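Long-range contact in tRNA (guanine(6)-N2)-methyltransferase (Thermus thermophilus, PDB 3TMA), which transfers a methyl group from S-adenosyl-L-methionine to the N2 atom of guanosine 6 in tRNA(Phe): residues L307-L318 with V344-L354. Numbering follows the deposited sequence.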
ATOM      1  N   LEU A 307       8.292 -26.428   1.055  1.00 30.23           N
ATOM      2  CA  LEU A 307       9.444 -25.591   0.673  1.00 30.36           C
ATOM      3  C   LEU A 307      10.728 -26.420   0.542  1.00 33.00           C
ATOM      4  O   LEU A 307      10.935 -27.350   1.322  1.00 35.10           O
ATOM      5  CB  LEU A 307       9.665 -24.498   1.723  1.00 28.48           C
ATOM      6  CG  LEU A 307       8.554 -23.437   1.828  1.00 29.57           C
ATOM      7  CD1 LEU A 307       8.797 -22.572   3.119  1.00 25.72           C
ATOM      8  CD2 LEU A 307       8.485 -22.582   0.599  1.00 24.20           C
ATOM      9  N   PRO A 308      11.656 -25.999  -0.345  1.00 34.56           N
ATOM     10  CA  PRO A 308      13.029 -26.548  -0.264  1.00 36.67           C
ATOM     11  C   PRO A 308      13.790 -25.834   0.847  1.00 37.31           C
ATOM     12  O   PRO A 308      13.306 -24.810   1.351  1.00 33.84           O
ATOM     13  CB  PRO A 308      13.641 -26.183  -1.630  1.00 38.75           C
ATOM     14  CG  PRO A 308      12.913 -24.851  -2.039  1.00 36.20           C
ATOM     15  CD  PRO A 308      11.559 -24.834  -1.255  1.00 31.55           C
ATOM     16  N   PRO A 309      14.981 -26.343   1.224  1.00 40.16           N
ATOM     17  CA  PRO A 309      15.838 -25.510   2.086  1.00 42.51           C
ATOM     18  C   PRO A 309      16.065 -24.143   1.417  1.00 41.88           C
ATOM     19  O   PRO A 309      16.239 -24.081   0.204  1.00 41.90           O
ATOM     20  CB  PRO A 309      17.166 -26.295   2.157  1.00 45.54           C
ATOM     21  CG  PRO A 309      16.860 -27.668   1.573  1.00 46.36           C
ATOM     22  CD  PRO A 309      15.694 -27.515   0.669  1.00 44.92           C
ATOM     23  N   GLY A 310      15.985 -23.054   2.174  1.00 41.87           N
ATOM     24  CA  GLY A 310      16.031 -21.706   1.561  1.00 40.65           C
ATOM     25  C   GLY A 310      14.696 -21.126   1.099  1.00 37.27           C
ATOM     26  O   GLY A 310      14.579 -19.915   0.901  1.00 36.67           O
ATOM     27  N   GLY A 311      13.655 -21.956   0.999  1.00 34.77           N
ATOM     28  CA  GLY A 311      12.302 -21.453   0.670  1.00 29.38           C
ATOM     29  C   GLY A 311      11.830 -20.488   1.765  1.00 29.73           C
ATOM     30  O   GLY A 311      12.376 -20.511   2.869  1.00 30.69           O
ATOM     31  N   ARG A 312      10.904 -19.574   1.447  1.00 26.21           N
ATOM     32  CA  ARG A 312      10.555 -18.513   2.402  1.00 28.48           C
ATOM     33  C   ARG A 312       9.046 -18.329   2.488  1.00 27.73           C
ATOM     34  O   ARG A 312       8.339 -18.655   1.539  1.00 24.50           O
ATOM     35  CB  ARG A 312      11.226 -17.180   2.032  1.00 31.27           C
ATOM     36  CG  ARG A 312      12.753 -17.196   2.157  1.00 36.45           C
ATOM     37  CD  ARG A 312      13.401 -15.814   2.008  1.00 45.62           C
ATOM     38  NE  ARG A 312      14.795 -15.891   2.438  1.00 56.98           N
ATOM     39  CZ  ARG A 312      15.377 -15.095   3.340  1.00 58.85           C
ATOM     40  NH1 ARG A 312      14.732 -14.042   3.839  1.00 51.57           N
ATOM     41  NH2 ARG A 312      16.644 -15.315   3.699  1.00 64.38           N
ATOM     42  N   VAL A 313       8.556 -17.935   3.678  1.00 27.59           N
ATOM     43  CA  VAL A 313       7.154 -17.574   3.882  1.00 26.00           C
ATOM     44  C   VAL A 313       7.113 -16.113   4.325  1.00 27.29           C
ATOM     45  O   VAL A 313       7.907 -15.703   5.162  1.00 30.01           O
ATOM     46  CB  VAL A 313       6.478 -18.443   5.009  1.00 29.20           C
ATOM     47  CG1 VAL A 313       4.977 -18.204   5.041  1.00 26.58           C
ATOM     48  CG2 VAL A 313       6.742 -19.925   4.793  1.00 26.06           C
ATOM     49  N   ALA A 314       6.244 -15.304   3.735  1.00 25.09           N
ATOM     50  CA  ALA A 314       5.936 -13.991   4.325  1.00 26.95           C
ATOM     51  C   ALA A 314       4.500 -14.073   4.841  1.00 28.46           C
ATOM     52  O   ALA A 314       3.582 -14.425   4.092  1.00 26.49           O
ATOM     53  CB  ALA A 314       6.073 -12.855   3.261  1.00 26.30           C
ATOM     54  N   LEU A 315       4.324 -13.782   6.093  1.00 28.66           N
ATOM     55  CA  LEU A 315       3.013 -13.893   6.620  1.00 30.15           C
ATOM     56  C   LEU A 315       2.547 -12.736   7.452  1.00 30.18           C
ATOM     57  O   LEU A 315       3.301 -12.115   8.124  1.00 31.42           O
ATOM     58  CB  LEU A 315       2.758 -15.252   7.284  1.00 33.38           C
ATOM     59  CG  LEU A 315       3.017 -15.554   8.750  1.00 44.51           C
ATOM     60  CD1 LEU A 315       2.136 -14.636   9.642  1.00 47.25           C
ATOM     61  CD2 LEU A 315       2.629 -17.014   8.929  1.00 46.72           C
ATOM     62  N   LEU A 316       1.268 -12.471   7.364  1.00 30.10           N
ATOM     63  CA  LEU A 316       0.693 -11.328   8.101  1.00 32.05           C
ATOM     64  C   LEU A 316      -0.181 -11.846   9.252  1.00 34.32           C
ATOM     65  O   LEU A 316      -1.026 -12.742   9.025  1.00 37.25           O
ATOM     66  CB  LEU A 316      -0.149 -10.545   7.083  1.00 34.27           C
ATOM     67  CG  LEU A 316      -0.748  -9.163   7.263  1.00 42.73           C
ATOM     68  CD1 LEU A 316       0.253  -8.074   7.652  1.00 38.22           C
ATOM     69  CD2 LEU A 316      -1.345  -8.870   5.899  1.00 45.36           C
ATOM     70  N   THR A 317      -0.018 -11.325  10.470  1.00 29.79           N
ATOM     71  CA  THR A 317      -0.849 -11.796  11.584  1.00 31.78           C
ATOM     72  C   THR A 317      -1.069 -10.713  12.653  1.00 30.22           C
ATOM     73  O   THR A 317      -0.128 -10.018  13.036  1.00 28.04           O
ATOM     74  CB  THR A 317      -0.223 -13.093  12.290  1.00 32.38           C
ATOM     75  OG1 THR A 317      -0.987 -13.433  13.455  1.00 33.55           O
ATOM     76  CG2 THR A 317       1.210 -12.817  12.747  1.00 32.89           C
ATOM     77  N   LEU A 318      -2.282 -10.666  13.195  1.00 30.54           N
ATOM     78  CA  LEU A 318      -2.573  -9.894  14.402  1.00 33.33           C
ATOM     79  C   LEU A 318      -2.147 -10.564  15.693  1.00 33.62           C
ATOM     80  O   LEU A 318      -2.203  -9.943  16.790  1.00 34.47           O
ATOM     81  CB  LEU A 318      -4.067  -9.483  14.463  1.00 35.57           C
ATOM     82  CG  LEU A 318      -4.407  -8.371  13.442  1.00 37.46           C
ATOM     83  CD1 LEU A 318      -5.920  -8.359  13.125  1.00 39.14           C
ATOM     84  CD2 LEU A 318      -3.917  -7.005  13.952  1.00 36.59           C
ATOM     85  N   VAL A 344      -5.430  -0.933  12.315  1.00 40.53           N
ATOM     86  CA  VAL A 344      -4.818  -1.799  13.317  1.00 37.20           C
ATOM     87  C   VAL A 344      -3.419  -2.206  12.883  1.00 34.75           C
ATOM     88  O   VAL A 344      -2.981  -1.787  11.801  1.00 34.19           O
ATOM     89  CB  VAL A 344      -5.728  -3.010  13.738  1.00 38.65           C
ATOM     90  CG1 VAL A 344      -7.093  -2.494  14.250  1.00 38.10           C
ATOM     91  CG2 VAL A 344      -5.934  -4.015  12.590  1.00 39.56           C
ATOM     92  N   TYR A 345      -2.681  -2.947  13.719  1.00 30.60           N
ATOM     93  CA  TYR A 345      -1.252  -3.138  13.457  1.00 30.46           C
ATOM     94  C   TYR A 345      -0.813  -4.614  13.436  1.00 29.66           C
ATOM     95  O   TYR A 345      -0.206  -5.113  14.412  1.00 28.81           O
ATOM     96  CB  TYR A 345      -0.426  -2.366  14.490  1.00 30.58           C
ATOM     97  CG  TYR A 345      -0.439  -0.888  14.263  1.00 35.56           C
ATOM     98  CD1 TYR A 345      -1.502  -0.126  14.686  1.00 39.45           C
ATOM     99  CD2 TYR A 345       0.597  -0.256  13.572  1.00 34.75           C
ATOM    100  CE1 TYR A 345      -1.513   1.267  14.526  1.00 43.98           C
ATOM    101  CE2 TYR A 345       0.593   1.141  13.400  1.00 40.42           C
ATOM    102  CZ  TYR A 345      -0.467   1.878  13.883  1.00 46.52           C
ATOM    103  OH  TYR A 345      -0.516   3.241  13.708  1.00 53.47           O
ATOM    104  N   PRO A 346      -1.072  -5.303  12.314  1.00 29.97           N
ATOM    105  CA  PRO A 346      -0.521  -6.653  12.202  1.00 30.00           C
ATOM    106  C   PRO A 346       1.011  -6.643  12.090  1.00 30.02           C
ATOM    107  O   PRO A 346       1.608  -5.596  11.778  1.00 31.00           O
ATOM    108  CB  PRO A 346      -1.133  -7.174  10.914  1.00 28.46           C
ATOM    109  CG  PRO A 346      -1.419  -5.966  10.110  1.00 29.85           C
ATOM    110  CD  PRO A 346      -1.869  -4.930  11.128  1.00 29.52           C
ATOM    111  N   ARG A 347       1.623  -7.791  12.365  1.00 26.37           N
ATOM    112  CA  ARG A 347       3.041  -7.986  12.098  1.00 27.50           C
ATOM    113  C   ARG A 347       3.188  -8.714  10.773  1.00 28.64           C
ATOM    114  O   ARG A 347       2.305  -9.508  10.397  1.00 29.43           O
ATOM    115  CB  ARG A 347       3.652  -8.842  13.235  1.00 28.42           C
ATOM    116  CG  ARG A 347       4.078  -8.000  14.457  1.00 29.91           C
ATOM    117  CD  ARG A 347       2.883  -7.342  15.174  1.00 33.53           C
ATOM    118  NE  ARG A 347       3.324  -6.745  16.442  1.00 32.77           N
ATOM    119  CZ  ARG A 347       3.021  -5.526  16.865  1.00 35.84           C
ATOM    120  NH1 ARG A 347       2.057  -4.826  16.274  1.00 30.33           N
ATOM    121  NH2 ARG A 347       3.604  -5.057  17.972  1.00 30.16           N
ATOM    122  N   VAL A 348       4.271  -8.438  10.047  1.00 27.76           N
ATOM    123  CA  VAL A 348       4.689  -9.320   8.927  1.00 27.56           C
ATOM    124  C   VAL A 348       5.927 -10.091   9.414  1.00 27.76           C
ATOM    125  O   VAL A 348       6.904  -9.492   9.915  1.00 25.96           O
ATOM    126  CB  VAL A 348       5.080  -8.553   7.627  1.00 30.37           C
ATOM    127  CG1 VAL A 348       5.641  -9.553   6.560  1.00 28.77           C
ATOM    128  CG2 VAL A 348       3.837  -7.800   7.030  1.00 32.36           C
ATOM    129  N   PHE A 349       5.872 -11.409   9.305  1.00 25.69           N
ATOM    130  CA  PHE A 349       7.058 -12.228   9.607  1.00 26.80           C
ATOM    131  C   PHE A 349       7.566 -12.836   8.322  1.00 25.78           C
ATOM    132  O   PHE A 349       6.757 -13.238   7.500  1.00 26.99           O
ATOM    133  CB  PHE A 349       6.622 -13.366  10.552  1.00 28.03           C
ATOM    134  CG  PHE A 349       6.261 -12.885  11.952  1.00 32.16           C
ATOM    135  CD1 PHE A 349       7.182 -12.224  12.740  1.00 37.30           C
ATOM    136  CD2 PHE A 349       5.019 -13.150  12.497  1.00 42.75           C
ATOM    137  CE1 PHE A 349       6.864 -11.793  14.080  1.00 37.16           C
ATOM    138  CE2 PHE A 349       4.721 -12.750  13.843  1.00 45.21           C
ATOM    139  CZ  PHE A 349       5.649 -12.060  14.605  1.00 36.85           C
ATOM    140  N   VAL A 350       8.877 -12.868   8.136  1.00 24.83           N
ATOM    141  CA  VAL A 350       9.478 -13.646   7.075  1.00 25.76           C
ATOM    142  C   VAL A 350      10.187 -14.836   7.708  1.00 26.12           C
ATOM    143  O   VAL A 350      11.059 -14.660   8.565  1.00 27.36           O
ATOM    144  CB  VAL A 350      10.502 -12.810   6.231  1.00 24.16           C
ATOM    145  CG1 VAL A 350      11.070 -13.665   5.073  1.00 28.71           C
ATOM    146  CG2 VAL A 350       9.744 -11.596   5.637  1.00 26.83           C
ATOM    147  N   LEU A 351       9.815 -16.029   7.260  1.00 25.36           N
ATOM    148  CA  LEU A 351      10.408 -17.277   7.741  1.00 28.58           C
ATOM    149  C   LEU A 351      11.202 -17.900   6.605  1.00 30.96           C
ATOM    150  O   LEU A 351      10.822 -17.775   5.434  1.00 34.10           O
ATOM    151  CB  LEU A 351       9.305 -18.253   8.179  1.00 28.58           C
ATOM    152  CG  LEU A 351       8.178 -17.660   9.035  1.00 29.10           C
ATOM    153  CD1 LEU A 351       7.009 -18.620   9.103  1.00 30.83           C
ATOM    154  CD2 LEU A 351       8.649 -17.286  10.435  1.00 30.78           C
ATOM    155  N   GLU A 352      12.323 -18.525   6.942  1.00 32.81           N
ATOM    156  CA  GLU A 352      13.099 -19.269   5.973  1.00 33.81           C
ATOM    157  C   GLU A 352      13.234 -20.714   6.463  1.00 34.47           C
ATOM    158  O   GLU A 352      13.556 -20.970   7.631  1.00 33.54           O
ATOM    159  CB  GLU A 352      14.505 -18.652   5.774  1.00 32.13           C
ATOM    160  CG  GLU A 352      15.349 -19.457   4.776  1.00 37.24           C
ATOM    161  CD  GLU A 352      16.783 -18.926   4.582  1.00 52.85           C
ATOM    162  OE1 GLU A 352      17.214 -18.027   5.332  1.00 53.89           O
ATOM    163  OE2 GLU A 352      17.504 -19.451   3.695  1.00 58.64           O
ATOM    164  N   LYS A 353      12.963 -21.659   5.576  1.00 34.00           N
ATOM    165  CA  LYS A 353      13.258 -23.042   5.885  1.00 35.40           C
ATOM    166  C   LYS A 353      14.764 -23.297   5.923  1.00 40.04           C
ATOM    167  O   LYS A 353      15.454 -23.110   4.906  1.00 39.65           O
ATOM    168  CB  LYS A 353      12.650 -23.953   4.840  1.00 34.40           C
ATOM    169  CG  LYS A 353      13.019 -25.427   5.060  1.00 36.41           C
ATOM    170  CD  LYS A 353      12.034 -26.324   4.279  1.00 36.19           C
ATOM    171  CE  LYS A 353      12.330 -27.808   4.541  1.00 39.31           C
ATOM    172  NZ  LYS A 353      11.289 -28.696   3.866  1.00 36.47           N
ATOM    173  N   LEU A 354      15.236 -23.858   7.042  1.00 44.32           N
ATOM    174  CA  LEU A 354      16.660 -24.145   7.234  1.00 51.59           C
ATOM    175  C   LEU A 354      17.073 -25.408   6.476  1.00 55.68           C
ATOM    176  O   LEU A 354      16.234 -26.293   6.219  1.00 57.09           O
ATOM    177  CB  LEU A 354      16.970 -24.324   8.727  1.00 53.36           C
ATOM    178  CG  LEU A 354      16.878 -23.054   9.583  1.00 54.26           C
ATOM    179  CD1 LEU A 354      16.779 -23.420  11.071  1.00 55.72           C
ATOM    180  CD2 LEU A 354      18.084 -22.143   9.342  1.00 59.10           C
ATOM    181  OXT LEU A 354      18.250 -25.582   6.106  1.00 60.33           O
TER
HETATM  182  O   HOH W   1      16.357 -18.057   1.591  1.00 47.83           O
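Lys-353 reaches across to Leu-307 with a fully extended side chain: CG is anti to the backbone N (chi1 176°), and the chain runs past Pro-308 O until NZ lies 2.9 Å from Leu-307 O. The ammonium also donates to Leu-304 O, so two carbonyls near the end of helix 290-305 hold it. Its backbone is gripped too, its N-H going to Gly-311 O and Gly-310 N donating to Lys-353 O at 2.8 Å, both around the type II turn of Pro-308 to Gly-311. Beside this turn, Arg-312 and Glu-352 form a salt bridge, NH2 to OE1 at 3.2 Å, with guanidinium and carboxylate planes 39° apart. OE1 has a second cationic partner in Arg-334, while a water in the guanidinium plane accepts from Arg-312 NE, donates to Gly-310 O and weakly to Glu-352 OE2. Strands 312-317 and 347-353 then run antiparallel, with paired backbone bonds at Val-313/Leu-351, Leu-315/Phe-349 and Thr-317/Arg-347. This is where the parallel Rossmann-fold methyltransferase sheet turns antiparallel: strand 347-353 inserts between 312-317 and the edge strand 331-338. On the face toward helix 320-326, Thr-317 turns OG1 anti to its own N (chi1 174°) to bond Tyr-296 OH and Arg-319 N, leaving CG2 to lie 3.7 Å from Phe-349 CE2; Leu-315 CD1 meets that ring at its edge, and Arg-347 CB sits over one face. On the other face, Leu-316 CD1 touches both Pro-346 CG and Val-348 CG2 at 3.6 Å. The same leucine side chain lies about 4 Å from that of Asn-279, a probable S-adenosyl-L-methionine ligand, whereas Val-348 and Val-350 pack against helix 189-198.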